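Local coordinates for protein putative oxidoreductase (Klebsiella pneumoniae subsp. pneumoniae MGH 78578, PDB 3E82) that probably catalyses a nicotinamide-nucleotide-dependent oxidation or reduction of a substrate that has not been established, at residues B[122-127]-B[297-302]; B[129-134]-B[254-259]; B[184-189]-B[324-329]. All blocks are in the same frame, centred on the assembly; numbering follows the deposited sequence.

Interaction 1 of 3, residues B[122-127]-B[297-302]; sequences SVFHNR and GDQRQY
Asn-126 and Gln-299 mark the closest backbone approach, their CA atoms 5.8 Å apart, where the chain leaving strand 121-123 through inverse gamma turns centred on Phe-124 and His-125 passes the turn into helix 300-310. Both side chains point toward the opposite segment and lie side by side, heading the same way, so that one amide can serve the other. Asn-126 ND2 donates to Gln-299 OE1 at 2.6 Å with an N-H...O angle of 157°. The acceptor lies in the amide plane of Asn-126, whereas the donor stands well above the carbonyl plane of Gln-299; two amides suit this buried place because each carries a donor and an acceptor.

Tyr-302 makes the largest share of the remaining contact. With CG anti to the backbone N (chi1 178°), its ring is carried across Phe-124 and Val-123, and its OH donates to Ser-122 OG at 2.7 Å. The small serine hydroxyl relays the bond, being itself hydrogen-bonded to Val-318 O. Val-123 O lies 3.2 Å from the same Tyr-302 OH.

Phe-124 meets this tyrosine in a T-shaped stack: the Phe-124 edge turns to one face of the Tyr-302 ring, planes at 90° and centroids 5.2 Å apart. The closest carbons are Phe-124 CD1 and Tyr-302 CD2, at 3.7 Å. Asn-126 CB lies over one face of the Phe-124 ring, toward the rim. Before the helix, Asp-298 OD1 accepts from Arg-300 N at 3.0 Å, a capping bond that steadies the turn carrying Gln-299.

The contact is buried among helices 17-28 and 320-339 and strand 93-96. Leu-26 of the first touches Phe-124 and Gln-299, the second packs on Val-123 and His-125, and the strand shares backbone bonds with Ser-122 and Phe-124.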
loop_
_atom_site.group_PDB
_atom_site.type_symbol
_atom_site.label_atom_id
_atom_site.label_comp_id
_atom_site.label_asym_id
_atom_site.label_seq_id
_atom_site.Cartn_x
_atom_site.Cartn_y
_atom_site.Cartn_z
ATOM N N SER B 122 8.929 -15.139 -27.809
ATOM C CA SER B 122 8.124 -14.927 -26.609
ATOM C C SER B 122 9.018 -14.864 -25.375
ATOM O O SER B 122 10.205 -15.178 -25.449
ATOM C CB SER B 122 7.099 -16.057 -26.467
ATOM O OG SER B 122 6.181 -15.772 -25.430
ATOM N N VAL B 123 8.450 -14.437 -24.250
ATOM C CA VAL B 123 9.193 -14.336 -23.002
ATOM C C VAL B 123 8.411 -15.140 -21.964
ATOM O O VAL B 123 7.180 -15.122 -21.964
ATOM C CB VAL B 123 9.329 -12.862 -22.547
ATOM C CG1 VAL B 123 10.096 -12.791 -21.230
ATOM C CG2 VAL B 123 10.041 -12.051 -23.628
ATOM N N PHE B 124 9.130 -15.827 -21.080
ATOM C CA PHE B 124 8.514 -16.690 -20.078
ATOM C C PHE B 124 7.769 -15.993 -18.938
ATOM O O PHE B 124 8.179 -16.071 -17.782
ATOM C CB PHE B 124 9.579 -17.651 -19.511
ATOM C CG PHE B 124 9.016 -18.853 -18.775
ATOM C CD1 PHE B 124 8.097 -19.712 -19.389
ATOM C CD2 PHE B 124 9.447 -19.155 -17.487
ATOM C CE1 PHE B 124 7.620 -20.858 -18.721
ATOM C CE2 PHE B 124 8.976 -20.295 -16.811
ATOM C CZ PHE B 124 8.065 -21.145 -17.425
ATOM N N HIS B 125 6.688 -15.294 -19.269
ATOM C CA HIS B 125 5.853 -14.656 -18.249
ATOM C C HIS B 125 4.881 -15.784 -17.943
ATOM O O HIS B 125 3.803 -15.895 -18.527
ATOM C CB HIS B 125 5.142 -13.437 -18.821
ATOM C CG HIS B 125 6.014 -12.222 -18.893
ATOM N ND1 HIS B 125 6.575 -11.647 -17.772
ATOM C CD2 HIS B 125 6.404 -11.459 -19.941
ATOM C CE1 HIS B 125 7.270 -10.580 -18.126
ATOM N NE2 HIS B 125 7.181 -10.443 -19.436
ATOM N N ASN B 126 5.311 -16.630 -17.020
ATOM C CA ASN B 126 4.600 -17.839 -16.646
ATOM C C ASN B 126 3.639 -17.745 -15.473
ATOM O O ASN B 126 3.199 -18.776 -14.967
ATOM C CB ASN B 126 5.643 -18.916 -16.339
ATOM C CG ASN B 126 6.431 -18.616 -15.074
ATOM O OD1 ASN B 126 6.798 -17.468 -14.814
ATOM N ND2 ASN B 126 6.700 -19.646 -14.287
ATOM N N ARG B 127 3.287 -16.540 -15.045
ATOM C CA ARG B 127 2.412 -16.421 -13.882
ATOM C C ARG B 127 0.963 -16.047 -14.195
ATOM O O ARG B 127 0.175 -15.776 -13.285
ATOM C CB ARG B 127 3.020 -15.416 -12.892
ATOM C CG ARG B 127 4.528 -15.606 -12.628
ATOM C CD ARG B 127 4.859 -16.963 -12.004
ATOM N NE ARG B 127 4.217 -17.142 -10.703
ATOM C CZ ARG B 127 4.686 -16.663 -9.552
ATOM N NH1 ARG B 127 5.823 -15.977 -9.524
ATOM N NH2 ARG B 127 4.003 -16.850 -8.428
ATOM N N GLY B 297 -4.377 -23.805 -10.696
ATOM C CA GLY B 297 -3.427 -23.059 -11.504
ATOM C C GLY B 297 -2.611 -24.030 -12.341
ATOM O O GLY B 297 -2.447 -25.185 -11.951
ATOM N N ASP B 298 -2.117 -23.590 -13.497
ATOM C CA ASP B 298 -1.297 -24.463 -14.334
ATOM C C ASP B 298 -0.464 -23.719 -15.369
ATOM O O ASP B 298 -0.935 -23.418 -16.464
ATOM C CB ASP B 298 -2.160 -25.511 -15.032
ATOM C CG ASP B 298 -1.335 -26.482 -15.862
ATOM O OD1 ASP B 298 -0.110 -26.586 -15.614
ATOM O OD2 ASP B 298 -1.915 -27.144 -16.753
ATOM N N GLN B 299 0.788 -23.442 -15.028
ATOM C CA GLN B 299 1.661 -22.732 -15.949
ATOM C C GLN B 299 2.017 -23.539 -17.209
ATOM O O GLN B 299 2.631 -23.010 -18.132
ATOM C CB GLN B 299 2.933 -22.262 -15.223
ATOM C CG GLN B 299 3.822 -23.352 -14.679
ATOM C CD GLN B 299 4.928 -22.781 -13.802
ATOM O OE1 GLN B 299 5.874 -22.163 -14.293
ATOM N NE2 GLN B 299 4.797 -22.968 -12.490
ATOM N N ARG B 300 1.628 -24.811 -17.256
ATOM C CA ARG B 300 1.891 -25.620 -18.442
ATOM C C ARG B 300 1.139 -24.954 -19.594
ATOM O O ARG B 300 1.434 -25.195 -20.767
ATOM C CB ARG B 300 1.382 -27.063 -18.258
ATOM C CG ARG B 300 2.119 -27.874 -17.206
ATOM C CD ARG B 300 1.428 -29.213 -16.903
ATOM N NE ARG B 300 1.187 -29.999 -18.113
ATOM C CZ ARG B 300 0.014 -30.092 -18.733
ATOM N NH1 ARG B 300 -1.046 -29.446 -18.256
ATOM N NH2 ARG B 300 -0.097 -30.828 -19.838
ATOM N N GLN B 301 0.157 -24.117 -19.253
ATOM C CA GLN B 301 -0.628 -23.415 -20.259
ATOM C C GLN B 301 0.279 -22.574 -21.150
ATOM O O GLN B 301 0.027 -22.439 -22.347
ATOM C CB GLN B 301 -1.686 -22.514 -19.609
ATOM C CG GLN B 301 -2.933 -23.241 -19.104
ATOM C CD GLN B 301 -3.746 -23.872 -20.229
ATOM O OE1 GLN B 301 -4.063 -23.220 -21.223
ATOM N NE2 GLN B 301 -4.096 -25.144 -20.069
ATOM N N TYR B 302 1.335 -22.005 -20.573
ATOM C CA TYR B 302 2.254 -21.200 -21.374
ATOM C C TYR B 302 2.771 -22.022 -22.563
ATOM O O TYR B 302 2.749 -21.564 -23.698
ATOM C CB TYR B 302 3.453 -20.737 -20.543
ATOM C CG TYR B 302 4.453 -19.944 -21.357
ATOM C CD1 TYR B 302 4.269 -18.579 -21.583
ATOM C CD2 TYR B 302 5.564 -20.568 -21.950
ATOM C CE1 TYR B 302 5.156 -17.848 -22.374
ATOM C CE2 TYR B 302 6.460 -19.840 -22.749
ATOM C CZ TYR B 302 6.245 -18.483 -22.956
ATOM O OH TYR B 302 7.091 -17.756 -23.758
#

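Interaction 2 of 3, residues B[129-134]-B[254-259]; sequences WDSDYL and RADQQE
Asp-256 faces Ser-131, and two backbone-to-carboxylate hydrogen bonds, running in opposite senses, join the segments. Ser-131 N, at the start of helix 131-142, donates almost straight to Asp-256 OD1 (3.0 Å, 170°). In return, Asp-256 N reaches Asp-132 OD2 at 2.8 Å, meeting it from above the carboxylate plane. Aspartate suits both places: its short chain brings an acceptor directly to a main-chain N-H.

Side-chain and water bonds follow. Asp-256 OD1 also takes Gln-258 NE2 at 2.9 Å, from the same face as Ser-131 N; with OD2 held as well, the carboxylate has little freedom to turn. Gln-258 OE1 accepts from Gln-299 N, bonding both ends of the amide. A water donates to Ser-131 OG and accepts from Gln-257 N; the serine hydroxyl is bonded to Asp-276 as well.

Charge enters through Asp-130, whose carboxylate stacks on that of Asp-256 with planes 14° apart, Asp-130 CG lying 3.8 Å from Asp-256 CG. The salt bridge from Arg-127 to Asp-130 OD2 may ease this meeting of like charges.

Asp-256 OD2 accepts from Gln-258 N at 2.7 Å, forming an Asx turn just ahead of helix 258-263, whose N-cap position is Gln-257.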
loop_
_atom_site.group_PDB
_atom_site.type_symbol
_atom_site.label_atom_id
_atom_site.label_comp_id
_atom_site.label_asym_id
_atom_site.label_seq_id
_atom_site.Cartn_x
_atom_site.Cartn_y
_atom_site.Cartn_z
ATOM N N TRP B 129 -1.249 -17.983 -15.213
ATOM C CA TRP B 129 -2.122 -19.119 -14.952
ATOM C C TRP B 129 -2.050 -19.615 -13.512
ATOM O O TRP B 129 -2.363 -20.766 -13.229
ATOM C CB TRP B 129 -1.777 -20.237 -15.935
ATOM C CG TRP B 129 -1.938 -19.755 -17.340
ATOM C CD1 TRP B 129 -3.095 -19.724 -18.071
ATOM C CD2 TRP B 129 -0.935 -19.139 -18.153
ATOM N NE1 TRP B 129 -2.871 -19.127 -19.288
ATOM C CE2 TRP B 129 -1.554 -18.757 -19.366
ATOM C CE3 TRP B 129 0.427 -18.869 -17.975
ATOM C CZ2 TRP B 129 -0.857 -18.117 -20.396
ATOM C CZ3 TRP B 129 1.123 -18.231 -19.005
ATOM C CH2 TRP B 129 0.476 -17.863 -20.199
ATOM N N ASP B 130 -1.627 -18.731 -12.613
ATOM C CA ASP B 130 -1.522 -19.045 -11.194
ATOM C C ASP B 130 -2.910 -19.083 -10.553
ATOM O O ASP B 130 -3.790 -18.303 -10.914
ATOM C CB ASP B 130 -0.660 -17.997 -10.488
ATOM C CG ASP B 130 0.829 -18.191 -10.744
ATOM O OD1 ASP B 130 1.181 -19.006 -11.620
ATOM O OD2 ASP B 130 1.643 -17.529 -10.070
ATOM N N SER B 131 -3.088 -19.991 -9.597
ATOM C CA SER B 131 -4.362 -20.144 -8.908
ATOM C C SER B 131 -4.851 -18.820 -8.306
ATOM O O SER B 131 -6.006 -18.441 -8.505
ATOM C CB SER B 131 -4.253 -21.221 -7.814
ATOM O OG SER B 131 -3.278 -20.887 -6.839
ATOM N N ASP B 132 -3.981 -18.110 -7.588
ATOM C CA ASP B 132 -4.387 -16.838 -6.987
ATOM C C ASP B 132 -4.810 -15.808 -8.028
ATOM O O ASP B 132 -5.867 -15.193 -7.897
ATOM C CB ASP B 132 -3.279 -16.257 -6.089
ATOM C CG ASP B 132 -1.889 -16.371 -6.701
ATOM O OD1 ASP B 132 -1.761 -16.405 -7.946
ATOM O OD2 ASP B 132 -0.920 -16.408 -5.918
ATOM N N TYR B 133 -3.996 -15.620 -9.061
ATOM C CA TYR B 133 -4.320 -14.664 -10.113
ATOM C C TYR B 133 -5.602 -15.045 -10.857
ATOM O O TYR B 133 -6.484 -14.207 -11.045
ATOM C CB TYR B 133 -3.167 -14.559 -11.106
ATOM C CG TYR B 133 -3.483 -13.741 -12.341
ATOM C CD1 TYR B 133 -3.665 -12.362 -12.265
ATOM C CD2 TYR B 133 -3.574 -14.350 -13.591
ATOM C CE1 TYR B 133 -3.921 -11.604 -13.412
ATOM C CE2 TYR B 133 -3.827 -13.606 -14.743
ATOM C CZ TYR B 133 -3.995 -12.239 -14.647
ATOM O OH TYR B 133 -4.203 -11.500 -15.789
ATOM N N LEU B 134 -5.705 -16.301 -11.287
ATOM C CA LEU B 134 -6.901 -16.746 -11.998
ATOM C C LEU B 134 -8.143 -16.536 -11.139
ATOM O O LEU B 134 -9.186 -16.123 -11.644
ATOM C CB LEU B 134 -6.792 -18.225 -12.387
ATOM C CG LEU B 134 -5.818 -18.532 -13.530
ATOM C CD1 LEU B 134 -5.787 -20.042 -13.788
ATOM C CD2 LEU B 134 -6.250 -17.778 -14.780
ATOM N N ARG B 254 -3.141 -16.578 0.561
ATOM C CA ARG B 254 -1.957 -17.332 0.163
ATOM C C ARG B 254 -1.617 -17.307 -1.332
ATOM O O ARG B 254 -2.482 -17.110 -2.179
ATOM C CB ARG B 254 -2.134 -18.782 0.643
ATOM C CG ARG B 254 -0.887 -19.656 0.567
ATOM C CD ARG B 254 -1.181 -21.086 1.031
ATOM N NE ARG B 254 -2.294 -21.660 0.282
ATOM C CZ ARG B 254 -2.857 -22.839 0.532
ATOM N NH1 ARG B 254 -2.415 -23.600 1.526
ATOM N NH2 ARG B 254 -3.873 -23.255 -0.212
ATOM N N ALA B 255 -0.343 -17.520 -1.648
ATOM C CA ALA B 255 0.112 -17.520 -3.034
ATOM C C ALA B 255 -0.003 -18.893 -3.685
ATOM O O ALA B 255 -0.108 -19.913 -3.004
ATOM C CB ALA B 255 1.557 -17.044 -3.105
ATOM N N ASP B 256 0.006 -18.900 -5.014
ATOM C CA ASP B 256 -0.050 -20.124 -5.803
ATOM C C ASP B 256 1.098 -21.028 -5.324
ATOM O O ASP B 256 2.150 -20.529 -4.926
ATOM C CB ASP B 256 0.120 -19.760 -7.287
ATOM C CG ASP B 256 0.337 -20.968 -8.166
ATOM O OD1 ASP B 256 -0.641 -21.475 -8.763
ATOM O OD2 ASP B 256 1.496 -21.413 -8.252
ATOM N N GLN B 257 0.905 -22.345 -5.364
ATOM C CA GLN B 257 1.936 -23.281 -4.897
ATOM C C GLN B 257 2.692 -24.062 -5.977
ATOM O O GLN B 257 3.432 -24.995 -5.652
ATOM C CB GLN B 257 1.332 -24.306 -3.919
ATOM C CG GLN B 257 0.334 -25.270 -4.574
ATOM C CD GLN B 257 0.160 -26.594 -3.820
ATOM O OE1 GLN B 257 -0.833 -27.300 -4.018
ATOM N NE2 GLN B 257 1.128 -26.939 -2.969
ATOM N N GLN B 258 2.522 -23.704 -7.245
ATOM C CA GLN B 258 3.214 -24.439 -8.301
ATOM C C GLN B 258 4.724 -24.420 -8.129
ATOM O O GLN B 258 5.379 -25.450 -8.288
ATOM C CB GLN B 258 2.863 -23.886 -9.683
ATOM C CG GLN B 258 1.427 -24.095 -10.075
ATOM C CD GLN B 258 1.108 -23.459 -11.403
ATOM O OE1 GLN B 258 1.630 -23.869 -12.446
ATOM N NE2 GLN B 258 0.262 -22.442 -11.378
ATOM N N GLU B 259 5.282 -23.258 -7.805
ATOM C CA GLU B 259 6.725 -23.175 -7.634
ATOM C C GLU B 259 7.215 -24.131 -6.547
ATOM O O GLU B 259 8.192 -24.854 -6.749
ATOM C CB GLU B 259 7.162 -21.746 -7.300
ATOM C CG GLU B 259 8.683 -21.595 -7.273
ATOM C CD GLU B 259 9.149 -20.210 -6.857
ATOM O OE1 GLU B 259 8.896 -19.816 -5.695
ATOM O OE2 GLU B 259 9.774 -19.520 -7.691
HETATM O O HOH W 1 -1.538 -23.173 -6.392
#

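Interaction 3 of 3, residues B[184-189]-B[324-329]; sequences LIDQAL and LAVMAV
The carboxylate of Asp-186 is the one flat side-chain group that touches the opposite helix, and no ring takes part. The side chains of Asp-186 and Val-326 cross at a slant, Val-326 CG2 lying 3.9 Å from Asp-186 OD1. The polar end of this aspartate is served from beyond the two helices, by a salt bridge between OD2 and Arg-128, so it can lie buried beside a valine.

The other side chains in the contact are aliphatic. Ile-185 and Val-329 reach toward each other tip to tip, with Ile-185 CG2 3.8 Å from Val-329 CB. The isoleucine's other branch joins in, its CD1 lying 3.9 Å from Val-329 CG1. One turn on, Leu-189 has CG beside the backbone N (chi1 -60°) and extends its chain across the gap. Its CD1 meets Ala-325 CB at 3.9 Å and Val-326 CG2 at 4.1 Å. Alanine suits this spot because its single methyl leaves room for the leucine's reach. No hydrogen bond crosses the interface.

The short axes pass 9.4 Å apart with N-to-C directions at 116°, a steep crossing in which Asp-186 and Val-326 have the nearest backbones. Ile-185 also rests on Leu-228 of strand 225-231, so helix 176-192 is sandwiched between the mixed sheet and helix 320-339. The latter also packs, Leu-324 on Met-104, against helix 104-116 of the Rossmann fold, placing the crossing at the junction of this two-domain family's parts.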
loop_
_atom_site.group_PDB
_atom_site.type_symbol
_atom_site.label_atom_id
_atom_site.label_comp_id
_atom_site.label_asym_id
_atom_site.label_seq_id
_atom_site.Cartn_x
_atom_site.Cartn_y
_atom_site.Cartn_z
ATOM N N LEU B 184 4.280 -9.401 -11.024
ATOM C CA LEU B 184 3.293 -8.534 -10.382
ATOM C C LEU B 184 2.779 -7.543 -11.430
ATOM O O LEU B 184 1.573 -7.300 -11.546
ATOM C CB LEU B 184 3.954 -7.778 -9.221
ATOM C CG LEU B 184 3.655 -8.210 -7.778
ATOM C CD1 LEU B 184 3.492 -9.708 -7.681
ATOM C CD2 LEU B 184 4.753 -7.706 -6.855
ATOM N N ILE B 185 3.709 -6.972 -12.191
ATOM C CA ILE B 185 3.362 -6.013 -13.237
ATOM C C ILE B 185 2.585 -6.675 -14.373
ATOM O O ILE B 185 1.523 -6.201 -14.772
ATOM C CB ILE B 185 4.622 -5.368 -13.851
ATOM C CG1 ILE B 185 5.374 -4.567 -12.792
ATOM C CG2 ILE B 185 4.228 -4.473 -15.030
ATOM C CD1 ILE B 185 6.796 -4.237 -13.205
ATOM N N ASP B 186 3.119 -7.776 -14.888
ATOM C CA ASP B 186 2.491 -8.480 -16.001
ATOM C C ASP B 186 1.019 -8.793 -15.744
ATOM O O ASP B 186 0.188 -8.586 -16.621
ATOM C CB ASP B 186 3.253 -9.777 -16.316
ATOM C CG ASP B 186 2.748 -10.456 -17.567
ATOM O OD1 ASP B 186 2.730 -9.800 -18.628
ATOM O OD2 ASP B 186 2.371 -11.644 -17.493
ATOM N N GLN B 187 0.710 -9.302 -14.554
ATOM C CA GLN B 187 -0.672 -9.620 -14.189
ATOM C C GLN B 187 -1.538 -8.361 -14.221
ATOM O O GLN B 187 -2.666 -8.384 -14.718
ATOM C CB GLN B 187 -0.729 -10.268 -12.792
ATOM C CG GLN B 187 -0.238 -11.711 -12.762
ATOM C CD GLN B 187 0.019 -12.250 -11.349
ATOM O OE1 GLN B 187 0.083 -11.493 -10.376
ATOM N NE2 GLN B 187 0.191 -13.569 -11.242
ATOM N N ALA B 188 -1.007 -7.259 -13.700
ATOM C CA ALA B 188 -1.744 -6.001 -13.686
ATOM C C ALA B 188 -2.046 -5.501 -15.102
ATOM O O ALA B 188 -3.169 -5.086 -15.395
ATOM C CB ALA B 188 -0.958 -4.939 -12.910
ATOM N N LEU B 189 -1.048 -5.537 -15.980
ATOM C CA LEU B 189 -1.237 -5.071 -17.349
ATOM C C LEU B 189 -2.260 -5.939 -18.078
ATOM O O LEU B 189 -3.095 -5.437 -18.826
ATOM C CB LEU B 189 0.103 -5.082 -18.103
ATOM C CG LEU B 189 1.204 -4.205 -17.497
ATOM C CD1 LEU B 189 2.474 -4.282 -18.342
ATOM C CD2 LEU B 189 0.704 -2.774 -17.401
ATOM N N LEU B 324 7.931 -6.125 -23.336
ATOM C CA LEU B 324 8.519 -4.790 -23.442
ATOM C C LEU B 324 7.754 -3.821 -22.519
ATOM O O LEU B 324 8.347 -2.933 -21.897
ATOM C CB LEU B 324 8.437 -4.297 -24.895
ATOM C CG LEU B 324 9.067 -2.933 -25.223
ATOM C CD1 LEU B 324 10.584 -3.049 -25.205
ATOM C CD2 LEU B 324 8.600 -2.456 -26.604
ATOM N N ALA B 325 6.436 -3.995 -22.445
ATOM C CA ALA B 325 5.587 -3.158 -21.605
ATOM C C ALA B 325 5.966 -3.336 -20.130
ATOM O O ALA B 325 6.045 -2.372 -19.391
ATOM C CB ALA B 325 4.119 -3.527 -21.819
ATOM N N VAL B 326 6.197 -4.580 -19.716
ATOM C CA VAL B 326 6.592 -4.867 -18.334
ATOM C C VAL B 326 7.913 -4.158 -18.049
ATOM O O VAL B 326 8.085 -3.529 -17.005
ATOM C CB VAL B 326 6.780 -6.382 -18.112
ATOM C CG1 VAL B 326 7.487 -6.643 -16.772
ATOM C CG2 VAL B 326 5.429 -7.078 -18.153
HETATM N N MSE B 327 8.847 -4.253 -18.996
HETATM C CA MSE B 327 10.147 -3.617 -18.830
HETATM C C MSE B 327 9.976 -2.109 -18.680
HETATM O O MSE B 327 10.652 -1.480 -17.873
HETATM C CB MSE B 327 11.059 -3.925 -20.028
HETATM C CG MSE B 327 11.553 -5.365 -20.086
HETATM SE SE MSE B 327 12.813 -5.632 -21.563
HETATM C CE MSE B 327 14.101 -4.262 -21.073
ATOM N N ALA B 328 9.056 -1.538 -19.448
ATOM C CA ALA B 328 8.813 -0.101 -19.392
ATOM C C ALA B 328 8.347 0.322 -18.001
ATOM O O ALA B 328 8.833 1.310 -17.443
ATOM C CB ALA B 328 7.782 0.290 -20.430
ATOM N N VAL B 329 7.411 -0.437 -17.441
ATOM C CA VAL B 329 6.888 -0.142 -16.105
ATOM C C VAL B 329 7.990 -0.354 -15.070
ATOM O O VAL B 329 8.181 0.452 -14.159
ATOM C CB VAL B 329 5.694 -1.071 -15.764
ATOM C CG1 VAL B 329 5.252 -0.852 -14.320
ATOM C CG2 VAL B 329 4.542 -0.806 -16.739
#

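Overall arrangement
From the N terminus, the chain first builds the Rossmann-type sheet, whose edge strand 121-123 leads into interaction 1. Interaction 1 closes a long loop by returning the start of helix 300-310 to that strand's end, tying the nucleotide-binding fold to the C-terminal part. Interaction 2 is nested within this loop, holding the start of helix 131-142 to the entry of helix 258-263; the two meet through Gln-258 OE1 with Gln-299 N and Trp-129 O with Asp-298 N. Interaction 3 crosses both, joining helix 176-192 to helix 320-339, which follows helix 300-310. Gln-187 links the three, bonding Arg-127 O and packing on Tyr-133.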